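PHOX (Pseudomonas fluorescens, PDB 4A9V) hydrolyses phosphate monoesters as a beta-propeller alkaline phosphatase, using a complex iron-calcium cofactor for phosphotransfer. Local coordinates at residues Gly247-Ile252 and Thr265-Phe270; Thr280-Ala285 and Arg304-His309. All coordinates share one frame; numbering follows the deposited sequence.

Contact 1 of 2, residues Gly247-Ile252 and Thr265-Phe270; sequences GWVVEI and TALGRF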
ATOM      1  N   GLY A 247      -6.413  11.491   0.923  1.00  6.45           N
ATOM      2  CA  GLY A 247      -5.799  11.085  -0.338  1.00  6.80           C
ATOM      3  C   GLY A 247      -4.359  11.557  -0.493  1.00  6.32           C
ATOM      4  O   GLY A 247      -3.886  11.755  -1.616  1.00  6.61           O
ATOM      5  N   TRP A 248      -3.648  11.668   0.627  1.00  6.54           N
ATOM      6  CA  TRP A 248      -2.277  12.181   0.647  1.00  6.42           C
ATOM      7  C   TRP A 248      -1.327  11.161   1.216  1.00  6.01           C
ATOM      8  O   TRP A 248      -1.734  10.176   1.848  1.00  7.16           O
ATOM      9  CB  TRP A 248      -2.223  13.453   1.493  1.00  6.63           C
ATOM     10  CG  TRP A 248      -3.192  14.520   1.047  1.00  7.05           C
ATOM     11  CD1 TRP A 248      -4.422  14.831   1.609  1.00  7.28           C
ATOM     12  CD2 TRP A 248      -3.028  15.456  -0.067  1.00  7.22           C
ATOM     13  NE1 TRP A 248      -5.021  15.868   0.931  1.00  7.14           N
ATOM     14  CE2 TRP A 248      -4.212  16.299  -0.072  1.00  6.97           C
ATOM     15  CE3 TRP A 248      -2.037  15.682  -1.013  1.00  7.30           C
ATOM     16  CZ2 TRP A 248      -4.350  17.354  -0.954  1.00  7.86           C
ATOM     17  CZ3 TRP A 248      -2.207  16.719  -1.928  1.00  7.39           C
ATOM     18  CH2 TRP A 248      -3.332  17.549  -1.885  1.00  7.34           C
ATOM     19  N   VAL A 249      -0.043  11.389   0.973  1.00  6.09           N
ATOM     20  CA  VAL A 249       1.032  10.722   1.685  1.00  6.22           C
ATOM     21  C   VAL A 249       1.287  11.483   2.981  1.00  7.00           C
ATOM     22  O   VAL A 249       1.398  12.707   2.985  1.00  7.80           O
ATOM     23  CB  VAL A 249       2.305  10.688   0.826  1.00  6.38           C
ATOM     24  CG1 VAL A 249       3.430   9.995   1.575  1.00  8.86           C
ATOM     25  CG2 VAL A 249       2.030   9.973  -0.487  1.00  7.91           C
ATOM     26  N   VAL A 250       1.355  10.739   4.076  1.00  6.26           N
ATOM     27  CA  VAL A 250       1.483  11.308   5.408  1.00  6.46           C
ATOM     28  C   VAL A 250       2.798  10.839   6.030  1.00  6.28           C
ATOM     29  O   VAL A 250       3.112   9.652   6.015  1.00  6.81           O
ATOM     30  CB  VAL A 250       0.299  10.861   6.293  1.00  7.22           C
ATOM     31  CG1 VAL A 250       0.402  11.482   7.675  1.00  8.98           C
ATOM     32  CG2 VAL A 250      -1.021  11.223   5.637  1.00  8.89           C
ATOM     33  N   GLU A 251       3.588  11.780   6.537  1.00  5.92           N
ATOM     34  CA  GLU A 251       4.897  11.493   7.104  1.00  6.49           C
ATOM     35  C   GLU A 251       4.815  11.466   8.634  1.00  6.57           C
ATOM     36  O   GLU A 251       4.271  12.380   9.269  1.00  7.45           O
ATOM     37  CB  GLU A 251       5.908  12.544   6.638  1.00  6.81           C
ATOM     38  CG  GLU A 251       7.337  12.229   7.052  1.00  6.97           C
ATOM     39  CD  GLU A 251       8.384  13.139   6.431  1.00  7.65           C
ATOM     40  OE1 GLU A 251       8.012  14.159   5.811  1.00  8.27           O
ATOM     41  OE2 GLU A 251       9.586  12.880   6.654  1.00  8.75           O
ATOM     42  N   ILE A 252       5.329  10.375   9.198  1.00  6.56           N
ATOM     43  CA  ILE A 252       5.301  10.087  10.628  1.00  6.92           C
ATOM     44  C   ILE A 252       6.725   9.853  11.128  1.00  7.41           C
ATOM     45  O   ILE A 252       7.496   9.133  10.500  1.00  7.53           O
ATOM     46  CB  ILE A 252       4.458   8.813  10.889  1.00  7.22           C
ATOM     47  CG1 ILE A 252       2.985   9.056  10.538  1.00  7.46           C
ATOM     48  CG2 ILE A 252       4.604   8.322  12.326  1.00  9.01           C
ATOM     49  CD1 ILE A 252       2.172   7.793  10.325  1.00  8.60           C
ATOM     50  N   THR A 265       1.458  17.574   0.846  1.00  6.26           N
ATOM     51  CA  THR A 265       0.667  17.848  -0.346  1.00  6.68           C
ATOM     52  C   THR A 265       1.491  17.977  -1.634  1.00  6.97           C
ATOM     53  O   THR A 265       0.937  17.823  -2.722  1.00  7.22           O
ATOM     54  CB  THR A 265      -0.278  19.058  -0.184  1.00  7.97           C
ATOM     55  OG1 THR A 265       0.477  20.266  -0.015  1.00  8.02           O
ATOM     56  CG2 THR A 265      -1.228  18.854   0.992  1.00  7.96           C
ATOM     57  N   ALA A 266       2.797  18.219  -1.534  1.00  6.81           N
ATOM     58  CA  ALA A 266       3.627  18.274  -2.735  1.00  7.10           C
ATOM     59  C   ALA A 266       3.653  16.948  -3.490  1.00  7.16           C
ATOM     60  O   ALA A 266       3.998  16.917  -4.667  1.00  7.72           O
ATOM     61  CB  ALA A 266       5.044  18.718  -2.406  1.00  7.59           C
ATOM     62  N   LEU A 267       3.318  15.851  -2.816  1.00  6.56           N
ATOM     63  CA  LEU A 267       3.341  14.528  -3.438  1.00  6.66           C
ATOM     64  C   LEU A 267       2.011  14.176  -4.113  1.00  6.81           C
ATOM     65  O   LEU A 267       1.903  13.132  -4.754  1.00  7.76           O
ATOM     66  CB  LEU A 267       3.736  13.452  -2.417  1.00  7.00           C
ATOM     67  CG  LEU A 267       5.237  13.278  -2.163  1.00  6.91           C
ATOM     68  CD1 LEU A 267       5.902  14.551  -1.648  1.00  7.77           C
ATOM     69  CD2 LEU A 267       5.471  12.126  -1.195  1.00  8.14           C
ATOM     70  N   GLY A 268       1.048  15.097  -4.076  1.00  6.41           N
ATOM     71  CA  GLY A 268      -0.177  14.954  -4.856  1.00  6.74           C
ATOM     72  C   GLY A 268      -1.271  14.167  -4.151  1.00  6.55           C
ATOM     73  O   GLY A 268      -0.994  13.386  -3.233  1.00  6.68           O
ATOM     74  N   ARG A 269      -2.508  14.384  -4.590  1.00  6.49           N
ATOM     75  CA  ARG A 269      -3.677  13.719  -4.025  1.00  6.55           C
ATOM     76  C   ARG A 269      -4.242  12.725  -5.032  1.00  6.22           C
ATOM     77  O   ARG A 269      -4.547  13.091  -6.172  1.00  6.91           O
ATOM     78  CB  ARG A 269      -4.748  14.753  -3.656  1.00  7.31           C
ATOM     79  CG  ARG A 269      -6.059  14.140  -3.202  1.00  6.83           C
ATOM     80  CD  ARG A 269      -6.956  15.200  -2.597  1.00  6.97           C
ATOM     81  NE  ARG A 269      -8.335  14.750  -2.453  1.00  7.50           N
ATOM     82  CZ  ARG A 269      -9.258  14.822  -3.405  1.00  7.64           C
ATOM     83  NH1 ARG A 269      -8.962  15.296  -4.604  1.00  8.08           N
ATOM     84  NH2 ARG A 269     -10.470  14.348  -3.171  1.00  8.01           N
ATOM     85  N   PHE A 270      -4.354  11.471  -4.611  1.00  6.31           N
ATOM     86  CA  PHE A 270      -4.889  10.375  -5.410  1.00  6.63           C
ATOM     87  C   PHE A 270      -4.971   9.160  -4.478  1.00  6.48           C
ATOM     88  O   PHE A 270      -4.856   9.317  -3.261  1.00  6.93           O
ATOM     89  CB  PHE A 270      -4.081  10.121  -6.718  1.00  6.40           C
ATOM     90  CG  PHE A 270      -2.581  10.005  -6.539  1.00  6.43           C
ATOM     91  CD1 PHE A 270      -1.987   8.773  -6.308  1.00  7.12           C
ATOM     92  CD2 PHE A 270      -1.757  11.081  -6.841  1.00  7.00           C
ATOM     93  CE1 PHE A 270      -0.611   8.640  -6.288  1.00  6.98           C
ATOM     94  CE2 PHE A 270      -0.386  10.955  -6.824  1.00  7.43           C
ATOM     95  CZ  PHE A 270       0.188   9.730  -6.579  1.00  7.43           C
TER
HETATM   96  O   HOH W   1       0.630  13.418  -0.926  1.00  7.11           O
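The indole of Trp248 lies between two aliphatic groups of 265-270, its six-membered ring covered on opposite faces. Thr265 CG2 stands 3.6 Å from the ring centroid and Arg269 CB 3.5 Å from it, each within 10° of the ring normal, so both are CH-pi contacts. Trp248 CG lies anti to its own carbonyl carbon (chi1 -55°), which swings the flat ring into this slot; tryptophan suits the place because it offers two broad faces. The Arg269 chain runs extended from CG to NE, passing its CD at 3.8 Å from Trp248 CZ2, while the guanidinium is turned 50° from the indole plane, its NH1 bonding to Ile369 O and its NH2 to Leu243 O. Beside the ring the backbones join directly: Phe270 N donates to Gly247 O at 3.0 Å. Gly247 has backbone angles at which a CB would jam against the preceding carbonyl, and the same holds for Gly268, so glycine fits both. A water bridges Val249 N and Gly268 O, lying in plane at the indole edge. Farther along, Leu267 CD2 rests 4.0 Å from Val249 CB, both apolar side chains also touching Met289. The chemistry is therefore that of a buried apolar sandwich whose polar ends are satisfied: Trp248 NE1 bonds to Asn244 O, Thr265 OG1 to Ser152 O, and the water serves two backbone groups.

Contact 2 of 2, residues Thr280-Ala285 and Arg304-His309; sequences TDDGRA and RDKINH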
ATOM      1  N   THR A 280      18.404  10.702  -6.402  1.00  8.13           N
ATOM      2  CA  THR A 280      19.084  11.100  -7.636  1.00  8.60           C
ATOM      3  C   THR A 280      20.603  11.017  -7.465  1.00  8.60           C
ATOM      4  O   THR A 280      21.116  10.975  -6.344  1.00  9.10           O
ATOM      5  CB  THR A 280      18.730  12.538  -8.044  1.00  8.26           C
ATOM      6  OG1 THR A 280      19.314  13.440  -7.106  1.00  9.31           O
ATOM      7  CG2 THR A 280      17.233  12.752  -8.120  1.00  9.35           C
ATOM      8  N   ASP A 281      21.328  11.028  -8.574  1.00  9.65           N
ATOM      9  CA  ASP A 281      22.777  11.016  -8.490  1.00 10.40           C
ATOM     10  C   ASP A 281      23.301  12.240  -7.733  1.00 11.08           C
ATOM     11  O   ASP A 281      24.303  12.149  -7.028  1.00 13.68           O
ATOM     12  CB  ASP A 281      23.396  10.963  -9.882  1.00 11.11           C
ATOM     13  CG  ASP A 281      23.300   9.591 -10.523  1.00 11.57           C
ATOM     14  OD1 ASP A 281      22.682   8.664  -9.949  1.00 13.37           O
ATOM     15  OD2 ASP A 281      23.890   9.426 -11.611  1.00 15.17           O
ATOM     16  N   ASP A 282      22.609  13.371  -7.843  1.00 11.10           N
ATOM     17  CA  ASP A 282      23.020  14.558  -7.110  1.00 13.30           C
ATOM     18  C   ASP A 282      22.371  14.707  -5.736  1.00 11.76           C
ATOM     19  O   ASP A 282      22.633  15.680  -5.035  1.00 15.68           O
ATOM     20  CB  ASP A 282      22.865  15.832  -7.956  1.00 13.56           C
ATOM     21  CG  ASP A 282      21.416  16.251  -8.183  1.00 16.66           C
ATOM     22  OD1 ASP A 282      20.483  15.559  -7.746  1.00 16.25           O
ATOM     23  OD2 ASP A 282      21.214  17.277  -8.872  1.00 26.44           O
ATOM     24  N   GLY A 283      21.741  13.642  -5.253  1.00  9.78           N
ATOM     25  CA  GLY A 283      21.457  13.505  -3.831  1.00  9.82           C
ATOM     26  C   GLY A 283      20.062  13.921  -3.379  1.00  8.59           C
ATOM     27  O   GLY A 283      19.809  14.005  -2.180  1.00  9.76           O
ATOM     28  N   ARG A 284      19.159  14.190  -4.317  1.00  8.79           N
ATOM     29  CA  ARG A 284      17.795  14.574  -3.983  1.00  8.36           C
ATOM     30  C   ARG A 284      16.914  13.355  -3.794  1.00  7.82           C
ATOM     31  O   ARG A 284      17.170  12.301  -4.360  1.00  8.72           O
ATOM     32  CB  ARG A 284      17.242  15.486  -5.074  1.00  8.93           C
ATOM     33  CG  ARG A 284      18.037  16.777  -5.186  1.00 10.85           C
ATOM     34  CD  ARG A 284      17.579  17.673  -6.319  1.00 12.68           C
ATOM     35  NE  ARG A 284      17.751  17.073  -7.633  1.00 12.99           N
ATOM     36  CZ  ARG A 284      16.817  17.147  -8.576  1.00 16.81           C
ATOM     37  NH1 ARG A 284      15.651  17.722  -8.300  1.00 17.21           N
ATOM     38  NH2 ARG A 284      17.020  16.629  -9.773  1.00 19.98           N
ATOM     39  N   ALA A 285      15.869  13.505  -2.989  1.00  7.26           N
ATOM     40  CA  ALA A 285      14.944  12.407  -2.743  1.00  7.20           C
ATOM     41  C   ALA A 285      14.016  12.196  -3.928  1.00  7.39           C
ATOM     42  O   ALA A 285      13.544  13.153  -4.542  1.00  8.23           O
ATOM     43  CB  ALA A 285      14.136  12.671  -1.483  1.00  7.82           C
ATOM     44  N   ARG A 304      13.249  19.221  -4.140  1.00  7.97           N
ATOM     45  CA  ARG A 304      14.092  20.365  -4.463  1.00  8.32           C
ATOM     46  C   ARG A 304      15.468  20.220  -3.834  1.00  8.17           C
ATOM     47  O   ARG A 304      16.482  20.461  -4.484  1.00  9.32           O
ATOM     48  CB  ARG A 304      13.427  21.644  -3.952  1.00  8.64           C
ATOM     49  CG  ARG A 304      14.208  22.924  -4.222  1.00 10.88           C
ATOM     50  CD  ARG A 304      13.641  24.099  -3.439  1.00 11.91           C
ATOM     51  NE  ARG A 304      13.802  23.895  -2.003  1.00 10.91           N
ATOM     52  CZ  ARG A 304      13.204  24.619  -1.064  1.00 12.41           C
ATOM     53  NH1 ARG A 304      12.319  25.552  -1.394  1.00 14.09           N
ATOM     54  NH2 ARG A 304      13.431  24.342   0.212  1.00 12.49           N
ATOM     55  N   ASP A 305      15.492  19.855  -2.553  1.00  7.60           N
ATOM     56  CA  ASP A 305      16.712  19.864  -1.765  1.00  8.15           C
ATOM     57  C   ASP A 305      17.382  18.494  -1.776  1.00  7.91           C
ATOM     58  O   ASP A 305      16.733  17.448  -1.870  1.00  8.43           O
ATOM     59  CB  ASP A 305      16.390  20.264  -0.327  1.00  8.95           C
ATOM     60  CG  ASP A 305      15.657  21.585  -0.244  1.00 10.12           C
ATOM     61  OD1 ASP A 305      16.016  22.520  -0.991  1.00 11.14           O
ATOM     62  OD2 ASP A 305      14.731  21.697   0.590  1.00 11.30           O
ATOM     63  N   LYS A 306      18.696  18.513  -1.615  1.00  8.53           N
ATOM     64  CA  LYS A 306      19.446  17.303  -1.351  1.00  8.45           C
ATOM     65  C   LYS A 306      19.104  16.763   0.027  1.00  7.84           C
ATOM     66  O   LYS A 306      18.922  17.527   0.983  1.00  8.98           O
ATOM     67  CB  LYS A 306      20.949  17.573  -1.456  1.00  9.96           C
ATOM     68  CG  LYS A 306      21.401  17.955  -2.853  1.00 13.36           C
ATOM     69  CD  LYS A 306      22.881  18.283  -2.890  1.00 21.40           C
ATOM     70  CE  LYS A 306      23.325  18.648  -4.298  1.00 35.71           C
ATOM     71  NZ  LYS A 306      22.188  19.021  -5.187  1.00 96.66           N
ATOM     72  N   ILE A 307      19.075  15.442   0.139  1.00  7.39           N
ATOM     73  CA  ILE A 307      18.980  14.795   1.435  1.00  7.72           C
ATOM     74  C   ILE A 307      20.227  15.106   2.243  1.00  7.62           C
ATOM     75  O   ILE A 307      21.347  14.915   1.772  1.00  8.92           O
ATOM     76  CB  ILE A 307      18.864  13.271   1.280  1.00  7.71           C
ATOM     77  CG1 ILE A 307      17.622  12.900   0.468  1.00  7.92           C
ATOM     78  CG2 ILE A 307      18.863  12.588   2.635  1.00  8.85           C
ATOM     79  CD1 ILE A 307      17.651  11.477  -0.049  1.00  9.44           C
ATOM     80  N   ASN A 308      20.024  15.546   3.477  1.00  8.13           N
ATOM     81  CA  ASN A 308      21.117  15.706   4.416  1.00  8.25           C
ATOM     82  C   ASN A 308      21.254  14.427   5.233  1.00  8.06           C
ATOM     83  O   ASN A 308      20.486  14.188   6.161  1.00  9.11           O
ATOM     84  CB  ASN A 308      20.839  16.900   5.328  1.00  9.15           C
ATOM     85  CG  ASN A 308      22.028  17.257   6.186  1.00  9.69           C
ATOM     86  OD1 ASN A 308      22.807  16.386   6.572  1.00  9.56           O
ATOM     87  ND2 ASN A 308      22.174  18.536   6.503  1.00 11.15           N
ATOM     88  N   HIS A 309      22.143  13.541   4.811  1.00  7.98           N
ATOM     89  CA  HIS A 309      22.220  12.213   5.419  1.00  9.53           C
ATOM     90  C   HIS A 309      22.709  12.265   6.843  1.00 10.11           C
ATOM     91  O   HIS A 309      22.252  11.488   7.682  1.00 11.91           O
ATOM     92  CB  HIS A 309      23.089  11.286   4.586  1.00 10.17           C
ATOM     93  CG  HIS A 309      22.436  10.839   3.306  1.00 10.26           C
ATOM     94  ND1 HIS A 309      21.452   9.916   3.276  1.00 11.88           N
ATOM     95  CD2 HIS A 309      22.588  11.293   2.006  1.00 11.80           C
ATOM     96  CE1 HIS A 309      21.048   9.741   2.008  1.00 13.29           C
ATOM     97  NE2 HIS A 309      21.722  10.599   1.235  1.00 12.44           N
TER
HETATM   98  O   HOH W   2      22.129  13.698  -0.558  1.00 17.43           O
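Arg284 lays its aliphatic chain over the backbone corner at Arg304 and Asp305, with CG 3.6 Å from Asp305 O and CD 3.5 Å from Arg304 O. A bend at chi3 (-63°) then turns the guanidinium back toward its own turn, where NE meets Asp282 OD1 at 3.1 Å in a nearly straight salt bridge (166° at the hydrogen), on the syn side of the carboxylate and in the guanidinium plane. Arginine suits the site because its long chain spans the corner while its head reaches two partners, NH1 bonding to Ser303 O. An alanine here would strip that corner of its aliphatic cover and is likely to leave Asp282 without its charged mate and Ser303 O without this donor. Asp282 OD1 also accepts from Thr280 OG1, which in turn takes the Arg284 N-H, so these side-chain bonds fasten the type I turn from Thr280 to Gly283. Gly283 has a positive phi (97°) that would press a CB against the preceding carbonyl, hence glycine. Its O accepts from Ile307 N at 2.8 Å. The Lys306 side chain crosses that of Asp282 at about a right angle, CE 3.1 Å from Asp282 O; Lys306 NZ stays 4.2 Å from Asp282 OD2, too far for a salt bridge though probably still attracted. Inward, Ile307 CD1 meets Ala285 CB at 4.0 Å; Ala285, with only a CB, lets the longer Ile307 side chain come in against it. The contact sits at the strand ends, where the turn joining strands 276-279 and 284-290 packs on the corner after strand 296-303, before the chain enters strand 322-329.

Following the chain from the N terminus, strand 249-252 is the first of these parts to be met; the chain returns through strand 262-264, its antiparallel neighbour, and contact 1 closes this excursion just beyond that strand. The loop then runs past Glu273, a ligand of the iron-calcium cofactor, into strand 276-279. Contact 2 opens at the following turn and closes after the hairpin of strands 284-290 and 296-303. The two are in series, neither nested nor crossed, with centres about 19 Å apart. Contact 1 ties 265-270 to the mixed sheet that holds 249-252 and 262-264, whereas contact 2 joins a turn and a corner of the next sheet. Strand 284-290 links them: Met289 packs on contact 1, while Arg284 and Ala285 belong to contact 2.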